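N5-Carboxyaminoimidazole ribonucleotide synthetase (Staphylococcus aureus subsp. aureus, PDB 3ORQ) catalyses the ATP-dependent carboxylation of 5-aminoimidazole ribonucleotide with bicarbonate to N5-carboxyaminoimidazole ribonucleotide, a step of purine biosynthesis. Local coordinates at residues A31-Y36 and Q290-I295. Numbering follows the deposited sequence.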
loop_
_atom_site.group_PDB
_atom_site.type_symbol
_atom_site.label_atom_id
_atom_site.label_comp_id
_atom_site.label_asym_id
_atom_site.label_seq_id
_atom_site.Cartn_x
_atom_site.Cartn_y
_atom_site.Cartn_z
ATOM N N ALA A 31 5.375 0.657 -7.056
ATOM C CA ALA A 31 6.155 1.521 -7.924
ATOM C C ALA A 31 5.592 2.940 -7.917
ATOM O O ALA A 31 6.363 3.898 -7.826
ATOM C CB ALA A 31 6.177 0.970 -9.331
ATOM N N GLN A 32 4.259 3.099 -8.014
ATOM C CA GLN A 32 3.688 4.475 -8.049
ATOM C C GLN A 32 3.849 5.199 -6.711
ATOM O O GLN A 32 4.236 6.372 -6.654
ATOM C CB GLN A 32 2.233 4.439 -8.512
ATOM C CG GLN A 32 2.136 4.281 -10.052
ATOM C CD GLN A 32 0.931 4.937 -10.581
ATOM O OE1 GLN A 32 0.687 6.122 -10.298
ATOM N NE2 GLN A 32 0.123 4.193 -11.343
ATOM N N LYS A 33 3.599 4.496 -5.610
ATOM C CA LYS A 33 3.934 5.013 -4.287
ATOM C C LYS A 33 5.397 5.590 -4.182
ATOM O O LYS A 33 5.590 6.637 -3.610
ATOM C CB LYS A 33 3.793 3.897 -3.252
ATOM C CG LYS A 33 4.353 4.284 -1.870
ATOM C CD LYS A 33 4.173 3.129 -0.930
ATOM C CE LYS A 33 5.042 1.931 -1.345
ATOM N NZ LYS A 33 4.944 0.844 -0.342
HETATM N N MSE A 34 6.386 4.868 -4.705
HETATM C CA MSE A 34 7.796 5.305 -4.696
HETATM C C MSE A 34 8.126 6.349 -5.762
HETATM O O MSE A 34 9.265 6.821 -5.839
HETATM C CB MSE A 34 8.738 4.100 -4.873
HETATM C CG MSE A 34 8.861 3.244 -3.632
HETATM SE SE MSE A 34 9.860 1.578 -3.910
HETATM C CE MSE A 34 9.220 0.738 -2.256
ATOM N N GLY A 35 7.158 6.686 -6.605
ATOM C CA GLY A 35 7.381 7.745 -7.608
ATOM C C GLY A 35 7.977 7.291 -8.946
ATOM O O GLY A 35 8.547 8.108 -9.659
ATOM N N TYR A 36 7.840 6.002 -9.273
ATOM C CA TYR A 36 8.152 5.480 -10.610
ATOM C C TYR A 36 6.877 5.454 -11.472
ATOM O O TYR A 36 5.764 5.263 -10.962
ATOM C CB TYR A 36 8.739 4.057 -10.514
ATOM C CG TYR A 36 10.075 4.067 -9.823
ATOM C CD1 TYR A 36 11.215 4.417 -10.517
ATOM C CD2 TYR A 36 10.188 3.785 -8.467
ATOM C CE1 TYR A 36 12.440 4.477 -9.898
ATOM C CE2 TYR A 36 11.427 3.843 -7.823
ATOM C CZ TYR A 36 12.544 4.221 -8.554
ATOM O OH TYR A 36 13.786 4.286 -7.970
ATOM N N GLN A 290 6.895 -7.897 -0.350
ATOM C CA GLN A 290 7.687 -8.544 -1.386
ATOM C C GLN A 290 7.666 -7.740 -2.668
ATOM O O GLN A 290 8.559 -7.882 -3.511
ATOM C CB GLN A 290 7.216 -9.990 -1.606
ATOM C CG GLN A 290 5.763 -10.160 -1.951
ATOM C CD GLN A 290 5.430 -11.532 -2.504
ATOM O OE1 GLN A 290 4.257 -11.904 -2.580
ATOM N NE2 GLN A 290 6.440 -12.270 -2.930
ATOM N N PHE A 291 6.653 -6.887 -2.807
ATOM C CA PHE A 291 6.586 -5.966 -3.972
ATOM C C PHE A 291 7.474 -4.731 -3.778
ATOM O O PHE A 291 8.117 -4.289 -4.750
ATOM C CB PHE A 291 5.115 -5.565 -4.277
ATOM C CG PHE A 291 4.231 -6.747 -4.462
ATOM C CD1 PHE A 291 4.300 -7.492 -5.644
ATOM C CD2 PHE A 291 3.448 -7.230 -3.388
ATOM C CE1 PHE A 291 3.522 -8.641 -5.810
ATOM C CE2 PHE A 291 2.659 -8.381 -3.540
ATOM C CZ PHE A 291 2.685 -9.079 -4.755
ATOM N N ASP A 292 7.528 -4.182 -2.547
ATOM C CA ASP A 292 8.413 -3.056 -2.299
ATOM C C ASP A 292 9.841 -3.480 -2.626
ATOM O O ASP A 292 10.520 -2.809 -3.392
ATOM C CB ASP A 292 8.366 -2.600 -0.836
ATOM C CG ASP A 292 6.981 -2.124 -0.398
ATOM O OD1 ASP A 292 6.196 -1.565 -1.231
ATOM O OD2 ASP A 292 6.672 -2.360 0.804
ATOM N N THR A 293 10.305 -4.575 -2.040
ATOM C CA THR A 293 11.674 -5.005 -2.302
ATOM C C THR A 293 11.862 -5.384 -3.808
ATOM O O THR A 293 12.915 -5.228 -4.360
ATOM C CB THR A 293 12.095 -6.159 -1.393
ATOM O OG1 THR A 293 11.166 -7.235 -1.542
ATOM C CG2 THR A 293 12.099 -5.726 0.060
ATOM N N HIS A 294 10.820 -5.839 -4.477
ATOM C CA HIS A 294 10.983 -6.160 -5.881
ATOM C C HIS A 294 11.364 -4.910 -6.660
ATOM O O HIS A 294 12.293 -4.937 -7.486
ATOM C CB HIS A 294 9.701 -6.759 -6.469
ATOM C CG HIS A 294 9.881 -7.298 -7.859
ATOM N ND1 HIS A 294 10.447 -8.528 -8.108
ATOM C CD2 HIS A 294 9.580 -6.778 -9.072
ATOM C CE1 HIS A 294 10.463 -8.761 -9.405
ATOM N NE2 HIS A 294 9.967 -7.707 -10.019
ATOM N N ILE A 295 10.668 -3.806 -6.386
ATOM C CA ILE A 295 10.934 -2.528 -7.074
ATOM C C ILE A 295 12.299 -1.970 -6.681
ATOM O O ILE A 295 13.045 -1.419 -7.527
ATOM C CB ILE A 295 9.872 -1.479 -6.689
ATOM C CG1 ILE A 295 8.470 -2.002 -7.029
ATOM C CG2 ILE A 295 10.167 -0.120 -7.413
ATOM C CD1 ILE A 295 8.309 -2.545 -8.510
#
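I295 packs against A31, M34 (a selenomethionine modelled in two conformers, one of which is described here) and Y36, and its two branches divide the work. I295 CG2 lies 3.9 Å from SE of M34 and 4.0 Å from CD2 of the Y36 ring, which it meets obliquely. The other branch runs to A31, where CD1 of I295 stands 4.2 Å from CB of A31. In this conformer M34 keeps its CG beside the backbone N (chi1 -75°) and is extended from there on, a shape that carries CE across the D292 side chain to within 3.7 Å of D292 CB. At the more exposed border K33 and D292 form a salt bridge, K33 NZ to D292 OD1 at 2.9 Å, the ammonium approaching from above the carboxylate plane. A bend at chi3 (67°) turns the end of the lysine toward D292. The carboxylate is further fixed by S30 OG at OD1 and by the backbone N of S289 at OD2. On the opposing segment, a Schellman motif at G35 ends helix 22-33, with Y36 N bonded to A31 O at 2.9 Å, after which the chain extends through Y36 into strand 37-42; the Y36 hydroxyl bonds to L9 O. H339 and L338 of the second subunit pack on K33 and M34. The contact thus joins the first helix of the Rossmann-like preATP-grasp domain to helix 290-298, with A31, Y36 and I295 all resting on I15 of strand 14-18.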